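Local coordinates for protein peptide amidase (Stenotrophomonas maltophilia, PDB 1M22) that probably hydrolyses amide bonds as a peptide amidase of the amidase signature family, at residues H79-A91 against A172-T184. Residues are numbered along the deposited sequence; the frame is centred on the assembly and turned at random.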
ATOM      1  N   HIS A  79     -18.711   6.867  -6.615  1.00  8.49           N
ATOM      2  CA  HIS A  79     -20.042   6.667  -6.052  1.00  8.26           C
ATOM      3  C   HIS A  79     -20.500   5.213  -6.155  1.00  7.89           C
ATOM      4  O   HIS A  79     -20.690   4.686  -7.253  1.00  8.98           O
ATOM      5  CB  HIS A  79     -21.052   7.573  -6.759  1.00  9.38           C
ATOM      6  CG  HIS A  79     -22.368   7.670  -6.053  1.00  9.68           C
ATOM      7  ND1 HIS A  79     -22.751   8.791  -5.349  1.00 10.20           N
ATOM      8  CD2 HIS A  79     -23.380   6.779  -5.922  1.00 10.33           C
ATOM      9  CE1 HIS A  79     -23.943   8.588  -4.816  1.00 11.32           C
ATOM     10  NE2 HIS A  79     -24.347   7.375  -5.148  1.00  9.63           N
ATOM     11  N   GLY A  80     -20.676   4.573  -5.001  1.00  7.24           N
ATOM     12  CA  GLY A  80     -21.124   3.190  -4.969  1.00  7.57           C
ATOM     13  C   GLY A  80     -20.052   2.122  -5.126  1.00  8.07           C
ATOM     14  O   GLY A  80     -20.369   0.937  -5.139  1.00  9.41           O
ATOM     15  N   ILE A  81     -18.790   2.530  -5.235  1.00  7.75           N
ATOM     16  CA  ILE A  81     -17.679   1.589  -5.404  1.00  7.22           C
ATOM     17  C   ILE A  81     -17.225   0.987  -4.071  1.00  6.69           C
ATOM     18  O   ILE A  81     -16.838   1.714  -3.161  1.00  7.72           O
ATOM     19  CB  ILE A  81     -16.472   2.295  -6.069  1.00  8.32           C
ATOM     20  CG1 ILE A  81     -16.861   2.788  -7.465  1.00  9.26           C
ATOM     21  CG2 ILE A  81     -15.276   1.353  -6.130  1.00  9.14           C
ATOM     22  CD1 ILE A  81     -17.185   1.687  -8.456  1.00 12.03           C
ATOM     23  N   PRO A  82     -17.272  -0.353  -3.940  1.00  7.00           N
ATOM     24  CA  PRO A  82     -16.857  -1.017  -2.696  1.00  7.91           C
ATOM     25  C   PRO A  82     -15.346  -1.173  -2.575  1.00  6.70           C
ATOM     26  O   PRO A  82     -14.682  -1.606  -3.522  1.00  8.09           O
ATOM     27  CB  PRO A  82     -17.543  -2.385  -2.773  1.00  8.95           C
ATOM     28  CG  PRO A  82     -18.639  -2.196  -3.792  1.00  9.83           C
ATOM     29  CD  PRO A  82     -17.995  -1.295  -4.807  1.00  7.77           C
ATOM     30  N   LEU A  83     -14.812  -0.850  -1.401  1.00  6.43           N
ATOM     31  CA  LEU A  83     -13.379  -0.960  -1.162  1.00  6.83           C
ATOM     32  C   LEU A  83     -13.052  -1.504   0.224  1.00  6.80           C
ATOM     33  O   LEU A  83     -13.924  -1.597   1.092  1.00  7.70           O
ATOM     34  CB  LEU A  83     -12.713   0.406  -1.370  1.00  9.78           C
ATOM     35  CG  LEU A  83     -13.198   1.609  -0.554  1.00  8.59           C
ATOM     36  CD1 LEU A  83     -12.709   1.507   0.886  1.00 12.21           C
ATOM     37  CD2 LEU A  83     -12.673   2.891  -1.195  1.00 11.27           C
ATOM     38  N   LEU A  84     -11.789  -1.876   0.415  1.00  5.62           N
ATOM     39  CA  LEU A  84     -11.307  -2.406   1.691  1.00  6.39           C
ATOM     40  C   LEU A  84     -10.195  -1.518   2.242  1.00  5.56           C
ATOM     41  O   LEU A  84      -9.464  -0.883   1.480  1.00  6.89           O
ATOM     42  CB  LEU A  84     -10.796  -3.836   1.506  1.00  7.10           C
ATOM     43  CG  LEU A  84     -11.879  -4.898   1.290  1.00  6.83           C
ATOM     44  CD1 LEU A  84     -11.260  -6.127   0.654  1.00  9.11           C
ATOM     45  CD2 LEU A  84     -12.540  -5.253   2.618  1.00  8.95           C
ATOM     46  N   LEU A  85     -10.062  -1.491   3.566  1.00  5.62           N
ATOM     47  CA  LEU A  85      -9.062  -0.663   4.241  1.00  6.18           C
ATOM     48  C   LEU A  85      -8.139  -1.472   5.141  1.00  5.92           C
ATOM     49  O   LEU A  85      -8.612  -2.276   5.944  1.00  6.70           O
ATOM     50  CB  LEU A  85      -9.759   0.376   5.123  1.00  7.00           C
ATOM     51  CG  LEU A  85     -10.775   1.333   4.505  1.00  6.33           C
ATOM     52  CD1 LEU A  85     -11.552   2.022   5.613  1.00  8.89           C
ATOM     53  CD2 LEU A  85     -10.062   2.347   3.625  1.00  8.28           C
ATOM     54  N   LYS A  86      -6.831  -1.255   5.023  1.00  5.65           N
ATOM     55  CA  LYS A  86      -5.865  -1.942   5.881  1.00  5.74           C
ATOM     56  C   LYS A  86      -6.277  -1.663   7.334  1.00  6.01           C
ATOM     57  O   LYS A  86      -6.657  -0.537   7.671  1.00  6.41           O
ATOM     58  CB  LYS A  86      -4.462  -1.404   5.607  1.00  5.38           C
ATOM     59  CG  LYS A  86      -3.346  -2.086   6.381  1.00  6.08           C
ATOM     60  CD  LYS A  86      -2.003  -1.555   5.899  1.00  5.85           C
ATOM     61  CE  LYS A  86      -0.820  -2.201   6.600  1.00  6.07           C
ATOM     62  NZ  LYS A  86       0.469  -1.687   6.054  1.00  7.17           N
ATOM     63  N   ASP A  87      -6.179  -2.673   8.198  1.00  6.13           N
ATOM     64  CA  ASP A  87      -6.623  -2.504   9.573  1.00  6.52           C
ATOM     65  C   ASP A  87      -5.807  -1.654  10.534  1.00  7.04           C
ATOM     66  O   ASP A  87      -5.868  -1.850  11.752  1.00  9.47           O
ATOM     67  CB  ASP A  87      -6.933  -3.862  10.211  1.00  8.17           C
ATOM     68  CG  ASP A  87      -7.844  -3.733  11.423  1.00 10.02           C
ATOM     69  OD1 ASP A  87      -8.785  -2.908  11.376  1.00 11.17           O
ATOM     70  OD2 ASP A  87      -7.628  -4.455  12.416  1.00 13.53           O
ATOM     71  N   ASN A  88      -5.027  -0.721   9.998  1.00  6.20           N
ATOM     72  CA  ASN A  88      -4.332   0.233  10.854  1.00  6.13           C
ATOM     73  C   ASN A  88      -4.942   1.615  10.574  1.00  5.91           C
ATOM     74  O   ASN A  88      -4.523   2.621  11.145  1.00  7.51           O
ATOM     75  CB  ASN A  88      -2.804   0.234  10.639  1.00  6.46           C
ATOM     76  CG  ASN A  88      -2.389   0.509   9.207  1.00  6.07           C
ATOM     77  OD1 ASN A  88      -3.209   0.548   8.295  1.00  8.24           O
ATOM     78  ND2 ASN A  88      -1.087   0.687   9.007  1.00  8.57           N
ATOM     79  N   ILE A  89      -5.963   1.639   9.715  1.00  5.72           N
ATOM     80  CA  ILE A  89      -6.664   2.871   9.342  1.00  5.40           C
ATOM     81  C   ILE A  89      -8.019   2.931  10.060  1.00  6.29           C
ATOM     82  O   ILE A  89      -8.857   2.045   9.890  1.00  7.85           O
ATOM     83  CB  ILE A  89      -6.912   2.921   7.809  1.00  5.60           C
ATOM     84  CG1 ILE A  89      -5.579   2.824   7.060  1.00  6.48           C
ATOM     85  CG2 ILE A  89      -7.662   4.200   7.439  1.00  7.51           C
ATOM     86  CD1 ILE A  89      -5.717   2.653   5.551  1.00  8.35           C
ATOM     87  N   ASN A  90      -8.233   3.973  10.860  1.00  6.91           N
ATOM     88  CA  ASN A  90      -9.484   4.129  11.606  1.00  7.01           C
ATOM     89  C   ASN A  90     -10.701   4.211  10.690  1.00  7.07           C
ATOM     90  O   ASN A  90     -10.710   4.974   9.724  1.00  8.31           O
ATOM     91  CB  ASN A  90      -9.450   5.399  12.467  1.00  7.04           C
ATOM     92  CG  ASN A  90      -8.395   5.356  13.557  1.00  7.66           C
ATOM     93  OD1 ASN A  90      -7.703   4.358  13.741  1.00  8.70           O
ATOM     94  ND2 ASN A  90      -8.277   6.456  14.296  1.00  8.96           N
ATOM     95  N   ALA A  91     -11.737   3.440  11.011  1.00  8.20           N
ATOM     96  CA  ALA A  91     -12.964   3.448  10.220  1.00  9.64           C
ATOM     97  C   ALA A  91     -14.134   2.877  11.012  1.00  9.76           C
ATOM     98  O   ALA A  91     -14.211   1.672  11.241  1.00 11.00           O
ATOM     99  CB  ALA A  91     -12.770   2.651   8.929  1.00 10.76           C
ATOM    100  N   ALA A 172      -6.650  -9.088  -1.377  1.00  6.03           N
ATOM    101  CA  ALA A 172      -8.055  -8.825  -1.676  1.00  5.75           C
ATOM    102  C   ALA A 172      -8.242  -8.272  -3.087  1.00  6.27           C
ATOM    103  O   ALA A 172      -9.149  -8.683  -3.810  1.00  6.62           O
ATOM    104  CB  ALA A 172      -8.631  -7.862  -0.655  1.00  6.94           C
ATOM    105  N   VAL A 173      -7.390  -7.336  -3.482  1.00  6.61           N
ATOM    106  CA  VAL A 173      -7.501  -6.765  -4.814  1.00  7.52           C
ATOM    107  C   VAL A 173      -7.162  -7.807  -5.883  1.00  6.48           C
ATOM    108  O   VAL A 173      -7.841  -7.905  -6.906  1.00  6.54           O
ATOM    109  CB  VAL A 173      -6.580  -5.530  -4.955  1.00  9.64           C
ATOM    110  CG1 VAL A 173      -6.530  -5.069  -6.402  1.00 11.81           C
ATOM    111  CG2 VAL A 173      -7.097  -4.407  -4.063  1.00 10.52           C
ATOM    112  N   ALA A 174      -6.123  -8.599  -5.638  1.00  5.52           N
ATOM    113  CA  ALA A 174      -5.712  -9.627  -6.593  1.00  5.34           C
ATOM    114  C   ALA A 174      -6.769 -10.711  -6.768  1.00  5.05           C
ATOM    115  O   ALA A 174      -6.912 -11.268  -7.855  1.00  6.63           O
ATOM    116  CB  ALA A 174      -4.403 -10.260  -6.139  1.00  6.67           C
ATOM    117  N   ALA A 175      -7.493 -11.004  -5.691  1.00  5.82           N
ATOM    118  CA  ALA A 175      -8.526 -12.040  -5.693  1.00  6.50           C
ATOM    119  C   ALA A 175      -9.916 -11.500  -5.994  1.00  6.58           C
ATOM    120  O   ALA A 175     -10.900 -12.223  -5.881  1.00  7.85           O
ATOM    121  CB  ALA A 175      -8.531 -12.761  -4.345  1.00  7.50           C
ATOM    122  N   ASN A 176      -9.996 -10.233  -6.379  1.00  6.59           N
ATOM    123  CA  ASN A 176     -11.271  -9.598  -6.693  1.00  6.35           C
ATOM    124  C   ASN A 176     -12.292  -9.668  -5.551  1.00  6.73           C
ATOM    125  O   ASN A 176     -13.478  -9.945  -5.769  1.00  7.96           O
ATOM    126  CB  ASN A 176     -11.865 -10.188  -7.982  1.00  7.22           C
ATOM    127  CG  ASN A 176     -11.115  -9.736  -9.227  1.00  8.48           C
ATOM    128  OD1 ASN A 176     -10.265 -10.456  -9.756  1.00 12.17           O
ATOM    129  ND2 ASN A 176     -11.422  -8.534  -9.695  1.00  7.06           N
ATOM    130  N   LEU A 177     -11.823  -9.395  -4.336  1.00  7.00           N
ATOM    131  CA  LEU A 177     -12.685  -9.383  -3.158  1.00  7.40           C
ATOM    132  C   LEU A 177     -13.267  -7.984  -2.941  1.00  6.78           C
ATOM    133  O   LEU A 177     -14.103  -7.779  -2.067  1.00  7.79           O
ATOM    134  CB  LEU A 177     -11.908  -9.808  -1.911  1.00  7.43           C
ATOM    135  CG  LEU A 177     -11.249 -11.187  -1.935  1.00  7.45           C
ATOM    136  CD1 LEU A 177     -10.666 -11.478  -0.562  1.00  9.11           C
ATOM    137  CD2 LEU A 177     -12.263 -12.259  -2.312  1.00  9.00           C
ATOM    138  N   ALA A 178     -12.793  -7.026  -3.732  1.00  6.67           N
ATOM    139  CA  ALA A 178     -13.267  -5.646  -3.680  1.00  6.77           C
ATOM    140  C   ALA A 178     -12.788  -4.961  -4.952  1.00  6.37           C
ATOM    141  O   ALA A 178     -11.970  -5.510  -5.684  1.00  6.85           O
ATOM    142  CB  ALA A 178     -12.709  -4.929  -2.456  1.00  8.87           C
ATOM    143  N   SER A 179     -13.305  -3.768  -5.221  1.00  6.63           N
ATOM    144  CA  SER A 179     -12.895  -3.029  -6.409  1.00  7.41           C
ATOM    145  C   SER A 179     -11.462  -2.540  -6.250  1.00  7.11           C
ATOM    146  O   SER A 179     -10.627  -2.752  -7.127  1.00  7.20           O
ATOM    147  CB  SER A 179     -13.819  -1.832  -6.632  1.00  7.99           C
ATOM    148  OG  SER A 179     -13.299  -0.970  -7.627  1.00 10.67           O
ATOM    149  N   VAL A 180     -11.198  -1.890  -5.120  1.00  6.15           N
ATOM    150  CA  VAL A 180      -9.880  -1.348  -4.804  1.00  5.84           C
ATOM    151  C   VAL A 180      -9.661  -1.437  -3.296  1.00  5.39           C
ATOM    152  O   VAL A 180     -10.574  -1.794  -2.546  1.00  6.20           O
ATOM    153  CB  VAL A 180      -9.772   0.135  -5.232  1.00  6.57           C
ATOM    154  CG1 VAL A 180      -9.870   0.252  -6.745  1.00  8.58           C
ATOM    155  CG2 VAL A 180     -10.878   0.951  -4.569  1.00  8.63           C
ATOM    156  N   ALA A 181      -8.456  -1.104  -2.851  1.00  5.97           N
ATOM    157  CA  ALA A 181      -8.135  -1.140  -1.430  1.00  6.17           C
ATOM    158  C   ALA A 181      -7.105  -0.080  -1.073  1.00  6.08           C
ATOM    159  O   ALA A 181      -6.444   0.486  -1.946  1.00  7.04           O
ATOM    160  CB  ALA A 181      -7.610  -2.522  -1.038  1.00  6.39           C
ATOM    161  N   ILE A 182      -6.990   0.192   0.222  1.00  5.55           N
ATOM    162  CA  ILE A 182      -6.024   1.158   0.723  1.00  6.07           C
ATOM    163  C   ILE A 182      -5.020   0.419   1.598  1.00  6.31           C
ATOM    164  O   ILE A 182      -5.397  -0.410   2.439  1.00  6.84           O
ATOM    165  CB  ILE A 182      -6.681   2.254   1.604  1.00  6.03           C
ATOM    166  CG1 ILE A 182      -7.831   2.936   0.860  1.00  8.29           C
ATOM    167  CG2 ILE A 182      -5.630   3.284   2.008  1.00  6.49           C
ATOM    168  CD1 ILE A 182      -7.414   3.658  -0.400  1.00  8.39           C
ATOM    169  N   GLY A 183      -3.744   0.708   1.384  1.00  5.67           N
ATOM    170  CA  GLY A 183      -2.702   0.113   2.200  1.00  5.80           C
ATOM    171  C   GLY A 183      -1.880   1.249   2.777  1.00  5.45           C
ATOM    172  O   GLY A 183      -2.227   2.418   2.599  1.00  6.09           O
ATOM    173  N   THR A 184      -0.817   0.918   3.504  1.00  5.54           N
ATOM    174  CA  THR A 184       0.076   1.940   4.042  1.00  4.65           C
ATOM    175  C   THR A 184       1.499   1.436   3.892  1.00  5.89           C
ATOM    176  O   THR A 184       1.743   0.226   3.860  1.00  6.12           O
ATOM    177  CB  THR A 184      -0.168   2.283   5.551  1.00  6.29           C
ATOM    178  OG1 THR A 184       0.298   1.211   6.380  1.00  7.49           O
ATOM    179  CG2 THR A 184      -1.635   2.554   5.822  1.00  7.34           C
TER
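Lys86 reaches across Gly183 to Thr184, its chain extended with CG anti to the backbone N (chi1 -177°), and meets the threonine side chain at about a right angle. NZ gives a hydrogen bond to Thr184 OG1 (2.9 Å) and a weak one to Thr184 O. Asn88, its side chain pointing against that of the threonine, brings ND2 to Thr184 OG1 (3.0 Å), nearly straight and in the amide plane. This double grip should fix the threonine rotation and probably helps to position the active-site amine. NZ also bonds to Ser165 OG, and the Lys86 side chain comes within about 4 Å of that of the nucleophile Ser189: the Ser-Ser-Lys catalytic triad of amidase signature enzymes. Toward their N-terminal ends, parallel strands 82-86 and 180-184 share bonds such as Ile182 N to Leu84 O (3.0 Å). On one face Leu85 lies alongside Ile182, CD2 to CG1 3.6 Å, and Ile89 crosses Ile182. Leu84 sets CD1 against both Ala178 CB and Ala172 CB, the latter tight at 3.4 Å, so helix 167-174 packs on the face carrying Leu84 and Ala181. In the mixed sheet, strand 82-86 lies between 123-128 and 180-185; helix 13-21 touches Ile81 and Val180.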